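PDB 7CBD: exoglucanase A from Cellulomonas fimi, which hydrolyses the beta-1,4-glucosidic bonds of cellulose with inversion of anomeric configuration, releasing cellobiose from the non-reducing ends of the chains. Local coordinates for residues A[46-51]-A[361-366]; A[75-80]-A[134-139]; A[237-242]-A[294-299]. All blocks are in the same frame, centred on the assembly; numbering follows the deposited sequence.

Overall arrangement
All three contacts lie in the family 6 catalytic domain, a distorted beta/alpha barrel, and together they illustrate how chemistry follows place in a fold. Interactions 1 and 3 are buried, each centred about 10 Å from the centre of the chain, and share one sheet: strands 358-362 and 291-295 are parallel neighbours, and Lys-365 N of interaction 1 bonds to Asp-295 OD2 of interaction 3. Interaction 2 is a surface contact, its centre about 24 Å out, joining helix 69-83 to a helix-to-strand loop. The buried pair combine backbone polar groups, single bridging waters and apolar side chains; the surface one has no direct hydrogen bond and relies on packing and a shared water.

Interaction 1. Residues A[46-51]-A[361-366]; sequences AGQPTA and FVWIKP
Thr-50 and Ala-51 run alongside Trp-363 and Ile-364 in the same direction, with the CA atoms of Ala-51 and Ile-364 4.7 Å apart. One direct backbone hydrogen bond joins them: Ala-51 N donates to Trp-363 O over 3.0 Å, somewhat bent at the hydrogen (141°). The same carbonyl oxygen receives a CA-H...O contact from Thr-50 CA at 3.2 Å. One step back a water replaces direct pairing, accepting from Trp-363 N and donating to Pro-49 O, each 2.8 Å from it.

Among the side chains, the indole of Trp-363 dominates. Its CG stands anti to its own carbonyl carbon (chi1 -75°), which turns the six-membered ring toward the 46-51 loop. Gln-48 reaches that ring with aliphatic carbon, CB lying 3.5 Å from Trp-363 CZ3, while its amide is turned 70° from the indole plane. Thr-50 approaches differently: the methyl CG2 meets the indole at its edge, in plane, 3.9 Å from Trp-363 CE3. Farther along, Ala-51 CB packs on Ile-364 CG2 at 4.0 Å, and the ring of Pro-366 lies against Thr-50.

The indole is fixed from outside as well, NE1 donating to Arg-344 O and the rings of Trp-363 and Phe-345 meeting steeply. Thr-50 and Pro-366 both touch Trp-21 of helix 19-30, whereas Ala-51 and Ile-364 both rest on Val-92 of strand 87-93. The contact thus joins the approach to strand 52-54 with the chain leading out of strand 358-362, two strands that form no regular sheet pairing with each other.

Interaction 2. Residues A[75-80]-A[134-139]; sequences NAVAQQ and NPEYES
The outer layer of the beta/alpha barrel is where Val-77 and Gln-80, on helix 69-83, meet Tyr-137 and Ser-139, in the loop that carries the chain from helix 114-132 into strand 141-146. Val-77 is the apolar centre. Its CG1 comes to the edge of the Tyr-137 ring, in the ring plane and 3.5 Å from CD2, an edge-on approach of the methyl to the ring. The nearly eclipsed chi1 of Val-77 (-13°) makes the exact methyl positions, and with them this short distance, somewhat doubtful. Glu-136 CB covers one face of the same ring from 4.0 Å above its centre, and the phenol OH is hydrogen-bonded to Asp-74, back on the helix.

The loop owes its own shape partly to an Asx turn, in which Asn-134 OD1 accepts from Glu-136 N at 2.9 Å in a nearly straight bond (169°).

Polar linkage runs through a single water. It accepts from Ser-139 OG at 2.7 Å and donates both to Val-77 O and to Gln-80 OE1, the latter 2.6 Å away. Gln-80 reaches it because its chain, extended at first, bends at chi2 (-79°); that course also lays CG 3.5 Å from Ser-139 O, while NE2 turns to Val-85 O. With an alanine here the water would lose one acceptor and Val-85 O its amide donor, and the link between Ser-139 and the helix would probably weaken.

Strands 87-93 and 141-146, into which the two elements lead, are parallel neighbours in the sheet. Helices outside and parallel strands inside, with loops tying one to the other, are the hallmark of the beta/alpha barrel.

Interaction 3. Residues A[237-242]-A[294-299]; sequences TPLEEP and VDTSRN
Asn-299 turns its CG between its own backbone N and carbonyl carbon (chi1 67°), which swings ND2 back near Thr-237 O, the oxygen from which the backbone already sets CB only 3.1 Å away. The resulting bond, Asn-299 ND2 to Thr-237 O at 3.4 Å, is weak and bent (133°); the amide has a stronger partner in Asp-232. Leu-239 instead sends CG anti to its backbone N (chi1 -173°), directing the branch toward Val-294, where CD1 comes within 4.1 Å of Val-294 CG1 in an oblique crossing.

Backbones complete the join. A water accepts from Leu-239 N and donates to Asn-299 O, 2.7 Å away, and Pro-238 CA adds a CA-H...O contact to that carbonyl. Within 294-299, Ser-297 N and Ser-297 OG reach Asp-295 OD1 from the same face of the carboxylate, OG at 2.7 Å; the N-H bond makes an Asx turn. Beyond it, Arg-298 forms a salt bridge with Asp-371, the predicted nucleophile.

Direct polar attraction between the segments is therefore slight. Leu-239 N and Asn-299 O, which do not pair directly, are joined through water, and cohesion is shared between that bridge, the Asn-299 side chain lying on the 237-239 backbone and the Leu-239/Val-294 contact.

Interaction 1. Residues A[46-51]-A[361-366]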
# COMPACT_ATOMS: atom_id res chain seq x y z
N ALA A 46 9.93 -12.35 8.27
CA ALA A 46 10.88 -12.43 7.16
C ALA A 46 10.49 -13.45 6.09
O ALA A 46 10.99 -13.37 4.96
CB ALA A 46 12.28 -12.77 7.70
N GLY A 47 9.61 -14.39 6.42
CA GLY A 47 9.17 -15.36 5.44
C GLY A 47 8.00 -14.93 4.59
O GLY A 47 7.57 -15.69 3.72
N GLN A 48 7.47 -13.73 4.80
CA GLN A 48 6.26 -13.30 4.12
C GLN A 48 6.56 -12.54 2.83
O GLN A 48 7.61 -11.91 2.71
CB GLN A 48 5.44 -12.41 5.05
CG GLN A 48 4.92 -13.19 6.25
CD GLN A 48 4.05 -14.35 5.81
OE1 GLN A 48 3.07 -14.14 5.11
NE2 GLN A 48 4.43 -15.57 6.18
N PRO A 49 5.65 -12.61 1.86
CA PRO A 49 5.86 -11.96 0.56
C PRO A 49 5.53 -10.47 0.60
O PRO A 49 4.48 -10.07 1.11
CB PRO A 49 4.89 -12.71 -0.37
CG PRO A 49 3.76 -13.07 0.53
CD PRO A 49 4.39 -13.39 1.88
N THR A 50 6.42 -9.66 0.02
CA THR A 50 6.24 -8.21 -0.08
C THR A 50 6.51 -7.78 -1.51
O THR A 50 7.23 -8.45 -2.27
CB THR A 50 7.21 -7.46 0.85
OG1 THR A 50 8.56 -7.89 0.58
CG2 THR A 50 6.89 -7.72 2.31
N ALA A 51 5.95 -6.63 -1.89
CA ALA A 51 6.14 -6.12 -3.23
C ALA A 51 7.51 -5.47 -3.38
O ALA A 51 8.05 -4.89 -2.44
CB ALA A 51 5.06 -5.11 -3.59
N PHE A 361 -5.16 -10.67 0.16
CA PHE A 361 -4.44 -9.70 0.97
C PHE A 361 -2.97 -9.78 0.57
O PHE A 361 -2.44 -10.88 0.34
CB PHE A 361 -4.58 -9.99 2.47
CG PHE A 361 -5.99 -9.85 2.98
CD1 PHE A 361 -6.82 -8.86 2.50
CD2 PHE A 361 -6.47 -10.72 3.95
CE1 PHE A 361 -8.11 -8.73 2.97
CE2 PHE A 361 -7.77 -10.59 4.43
CZ PHE A 361 -8.59 -9.60 3.93
N VAL A 362 -2.33 -8.62 0.48
CA VAL A 362 -0.95 -8.50 0.02
C VAL A 362 -0.23 -7.53 0.95
O VAL A 362 -0.85 -6.69 1.60
CB VAL A 362 -0.87 -7.99 -1.44
CG1 VAL A 362 -1.27 -9.09 -2.41
CG2 VAL A 362 -1.79 -6.79 -1.61
N TRP A 363 1.09 -7.65 1.00
CA TRP A 363 1.95 -6.65 1.64
C TRP A 363 2.63 -5.89 0.51
O TRP A 363 3.66 -6.33 -0.03
CB TRP A 363 2.97 -7.28 2.57
CG TRP A 363 2.39 -7.76 3.86
CD1 TRP A 363 1.07 -7.73 4.23
CD2 TRP A 363 3.11 -8.33 4.95
NE1 TRP A 363 0.94 -8.25 5.51
CE2 TRP A 363 2.18 -8.64 5.96
CE3 TRP A 363 4.46 -8.62 5.16
CZ2 TRP A 363 2.55 -9.22 7.17
CZ3 TRP A 363 4.83 -9.21 6.36
CH2 TRP A 363 3.88 -9.50 7.35
N ILE A 364 2.05 -4.75 0.13
CA ILE A 364 2.65 -3.94 -0.92
C ILE A 364 3.80 -3.11 -0.35
O ILE A 364 4.95 -3.27 -0.74
CB ILE A 364 1.60 -3.09 -1.67
CG1 ILE A 364 0.50 -3.98 -2.27
CG2 ILE A 364 2.28 -2.29 -2.76
CD1 ILE A 364 0.99 -5.06 -3.23
N LYS A 365 3.50 -2.26 0.63
CA LYS A 365 4.58 -1.62 1.38
C LYS A 365 5.30 -2.69 2.21
O LYS A 365 4.63 -3.49 2.88
CB LYS A 365 3.99 -0.57 2.31
CG LYS A 365 5.02 0.14 3.16
CD LYS A 365 5.86 1.10 2.33
CE LYS A 365 6.84 1.87 3.21
NZ LYS A 365 7.55 2.96 2.48
N PRO A 366 6.63 -2.74 2.20
CA PRO A 366 7.33 -3.74 3.03
C PRO A 366 7.48 -3.25 4.46
O PRO A 366 8.08 -2.19 4.69
CB PRO A 366 8.70 -3.87 2.35
CG PRO A 366 8.53 -3.22 0.96
CD PRO A 366 7.54 -2.11 1.24
O HOH W 1 2.19 -9.77 -0.54

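Interaction 2. Residues A[75-80]-A[134-139]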
# COMPACT_ATOMS: atom_id res chain seq x y z
N ASN A 75 14.81 -14.52 -9.45
CA ASN A 75 14.48 -15.19 -8.20
C ASN A 75 13.07 -15.74 -8.23
O ASN A 75 12.81 -16.84 -7.73
CB ASN A 75 14.58 -14.22 -7.02
CG ASN A 75 15.98 -13.72 -6.78
OD1 ASN A 75 16.97 -14.30 -7.24
ND2 ASN A 75 16.08 -12.61 -6.04
N ALA A 76 12.14 -14.96 -8.79
CA ALA A 76 10.75 -15.39 -8.85
C ALA A 76 10.59 -16.65 -9.69
O ALA A 76 9.82 -17.54 -9.32
CB ALA A 76 9.86 -14.26 -9.37
N VAL A 77 11.28 -16.75 -10.84
CA VAL A 77 11.12 -18.00 -11.59
C VAL A 77 11.66 -19.19 -10.81
O VAL A 77 11.06 -20.27 -10.84
CB VAL A 77 11.50 -17.97 -13.10
CG1 VAL A 77 11.71 -16.59 -13.69
CG2 VAL A 77 12.58 -19.04 -13.49
N ALA A 78 12.75 -19.00 -10.05
CA ALA A 78 13.25 -20.11 -9.24
C ALA A 78 12.27 -20.49 -8.14
O ALA A 78 12.03 -21.67 -7.88
CB ALA A 78 14.63 -19.77 -8.66
N GLN A 79 11.66 -19.49 -7.49
CA GLN A 79 10.68 -19.76 -6.44
C GLN A 79 9.45 -20.46 -7.01
O GLN A 79 8.90 -21.37 -6.37
CB GLN A 79 10.29 -18.47 -5.73
CG GLN A 79 11.38 -17.93 -4.82
CD GLN A 79 10.99 -16.64 -4.13
OE1 GLN A 79 9.81 -16.41 -3.83
NE2 GLN A 79 11.97 -15.78 -3.87
N GLN A 80 9.02 -20.07 -8.21
CA GLN A 80 7.88 -20.74 -8.84
C GLN A 80 8.18 -22.21 -9.11
O GLN A 80 7.34 -23.08 -8.87
CB GLN A 80 7.49 -20.01 -10.13
CG GLN A 80 6.17 -20.47 -10.74
CD GLN A 80 6.32 -21.77 -11.51
OE1 GLN A 80 7.29 -21.95 -12.26
NE2 GLN A 80 5.39 -22.70 -11.29
N ASN A 134 10.10 -10.47 -21.35
CA ASN A 134 11.11 -11.43 -21.77
C ASN A 134 10.55 -12.85 -21.65
O ASN A 134 9.93 -13.18 -20.63
CB ASN A 134 12.33 -11.28 -20.87
CG ASN A 134 13.54 -12.04 -21.38
OD1 ASN A 134 13.47 -13.23 -21.63
ND2 ASN A 134 14.65 -11.34 -21.53
N PRO A 135 10.72 -13.70 -22.66
CA PRO A 135 10.20 -15.08 -22.56
C PRO A 135 10.71 -15.85 -21.36
O PRO A 135 10.07 -16.82 -20.95
CB PRO A 135 10.66 -15.73 -23.87
CG PRO A 135 10.82 -14.61 -24.82
CD PRO A 135 11.29 -13.43 -24.00
N GLU A 136 11.83 -15.43 -20.77
CA GLU A 136 12.34 -16.05 -19.55
C GLU A 136 11.34 -15.99 -18.41
O GLU A 136 11.42 -16.81 -17.48
CB GLU A 136 13.63 -15.34 -19.14
CG GLU A 136 14.26 -15.87 -17.87
CD GLU A 136 14.67 -17.32 -17.99
OE1 GLU A 136 14.62 -18.05 -16.98
OE2 GLU A 136 15.04 -17.74 -19.11
N TYR A 137 10.40 -15.05 -18.43
CA TYR A 137 9.50 -14.83 -17.31
C TYR A 137 8.07 -15.28 -17.59
O TYR A 137 7.18 -15.00 -16.79
CB TYR A 137 9.57 -13.38 -16.83
CG TYR A 137 11.01 -12.99 -16.59
CD1 TYR A 137 11.58 -11.90 -17.23
CD2 TYR A 137 11.82 -13.76 -15.76
CE1 TYR A 137 12.91 -11.57 -17.03
CE2 TYR A 137 13.14 -13.44 -15.55
CZ TYR A 137 13.68 -12.35 -16.18
OH TYR A 137 15.00 -12.03 -15.97
N GLU A 138 7.85 -16.01 -18.68
CA GLU A 138 6.51 -16.49 -18.98
C GLU A 138 5.98 -17.45 -17.91
O GLU A 138 4.76 -17.61 -17.79
CB GLU A 138 6.47 -17.12 -20.37
CG GLU A 138 6.65 -16.08 -21.48
CD GLU A 138 6.39 -16.63 -22.86
OE1 GLU A 138 6.43 -17.87 -23.03
OE2 GLU A 138 6.17 -15.82 -23.79
N SER A 139 6.87 -18.06 -17.13
CA SER A 139 6.46 -19.03 -16.12
C SER A 139 6.00 -18.39 -14.81
O SER A 139 5.62 -19.12 -13.89
CB SER A 139 7.61 -20.00 -15.84
OG SER A 139 8.76 -19.29 -15.41
O HOH W 2 9.31 -20.46 -13.05

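Interaction 3. Residues A[237-242]-A[294-299]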
# COMPACT_ATOMS: atom_id res chain seq x y z
N THR A 237 -4.99 2.33 7.39
CA THR A 237 -6.40 2.26 7.74
C THR A 237 -6.78 0.80 7.98
O THR A 237 -6.42 -0.07 7.18
CB THR A 237 -7.21 2.86 6.60
OG1 THR A 237 -6.82 4.23 6.44
CG2 THR A 237 -8.70 2.78 6.91
N PRO A 238 -7.47 0.49 9.08
CA PRO A 238 -7.66 -0.92 9.44
C PRO A 238 -8.46 -1.69 8.41
O PRO A 238 -9.29 -1.14 7.68
CB PRO A 238 -8.41 -0.87 10.78
CG PRO A 238 -8.89 0.52 10.92
CD PRO A 238 -7.96 1.39 10.13
N LEU A 239 -8.19 -3.00 8.37
CA LEU A 239 -8.99 -3.90 7.56
C LEU A 239 -10.45 -3.86 7.99
O LEU A 239 -11.36 -3.71 7.16
CB LEU A 239 -8.41 -5.31 7.68
CG LEU A 239 -9.02 -6.37 6.76
CD1 LEU A 239 -8.78 -6.00 5.29
CD2 LEU A 239 -8.45 -7.73 7.08
N GLU A 240 -10.69 -4.00 9.29
CA GLU A 240 -12.02 -3.89 9.88
C GLU A 240 -11.93 -3.13 11.19
O GLU A 240 -10.92 -3.21 11.90
CB GLU A 240 -12.64 -5.27 10.17
CG GLU A 240 -13.10 -6.01 8.94
CD GLU A 240 -14.08 -7.13 9.26
OE1 GLU A 240 -13.64 -8.14 9.84
OE2 GLU A 240 -15.28 -6.98 8.93
N GLU A 241 -12.98 -2.38 11.49
CA GLU A 241 -13.16 -1.81 12.82
C GLU A 241 -14.11 -2.73 13.58
O GLU A 241 -15.33 -2.64 13.39
CB GLU A 241 -13.73 -0.39 12.74
CG GLU A 241 -12.69 0.67 12.41
CD GLU A 241 -11.71 0.94 13.55
OE1 GLU A 241 -11.85 0.33 14.63
OE2 GLU A 241 -10.79 1.76 13.36
N PRO A 242 -13.61 -3.63 14.43
CA PRO A 242 -14.48 -4.67 15.00
C PRO A 242 -15.54 -4.15 15.95
O PRO A 242 -16.63 -4.73 16.04
CB PRO A 242 -13.49 -5.59 15.73
CG PRO A 242 -12.32 -4.69 16.04
CD PRO A 242 -12.21 -3.77 14.86
N VAL A 294 -6.24 -5.56 -0.71
CA VAL A 294 -5.91 -4.64 0.37
C VAL A 294 -4.47 -4.89 0.78
O VAL A 294 -4.08 -6.04 1.01
CB VAL A 294 -6.85 -4.78 1.59
CG1 VAL A 294 -6.45 -3.79 2.67
CG2 VAL A 294 -8.28 -4.56 1.20
N ASP A 295 -3.68 -3.82 0.88
CA ASP A 295 -2.35 -3.86 1.47
C ASP A 295 -2.52 -3.93 2.98
O ASP A 295 -2.88 -2.93 3.61
CB ASP A 295 -1.57 -2.60 1.08
CG ASP A 295 -0.14 -2.61 1.59
OD1 ASP A 295 0.26 -3.57 2.28
OD2 ASP A 295 0.61 -1.66 1.27
N THR A 296 -2.26 -5.10 3.55
CA THR A 296 -2.42 -5.35 4.99
C THR A 296 -1.09 -5.27 5.74
O THR A 296 -1.00 -5.72 6.89
CB THR A 296 -3.09 -6.71 5.21
OG1 THR A 296 -2.34 -7.72 4.54
CG2 THR A 296 -4.51 -6.70 4.67
N SER A 297 -0.07 -4.67 5.12
CA SER A 297 1.27 -4.66 5.71
C SER A 297 1.31 -3.99 7.07
O SER A 297 2.07 -4.42 7.95
CB SER A 297 2.24 -3.98 4.75
OG SER A 297 1.77 -2.70 4.34
N ARG A 298 0.55 -2.90 7.26
CA ARG A 298 0.73 -2.08 8.45
C ARG A 298 -0.59 -1.58 9.02
O ARG A 298 -0.61 -0.53 9.69
CB ARG A 298 1.70 -0.91 8.18
CG ARG A 298 3.07 -1.37 7.70
CD ARG A 298 4.05 -0.21 7.53
NE ARG A 298 3.54 0.74 6.55
CZ ARG A 298 4.16 1.86 6.20
NH1 ARG A 298 5.33 2.19 6.75
NH2 ARG A 298 3.61 2.68 5.30
N ASN A 299 -1.68 -2.31 8.82
CA ASN A 299 -3.01 -1.85 9.21
C ASN A 299 -3.62 -2.68 10.34
O ASN A 299 -4.84 -2.63 10.54
CB ASN A 299 -3.96 -1.76 8.01
CG ASN A 299 -4.30 -3.11 7.40
OD1 ASN A 299 -3.85 -4.15 7.87
ND2 ASN A 299 -5.10 -3.09 6.34
O HOH W 3 -6.87 -4.41 10.72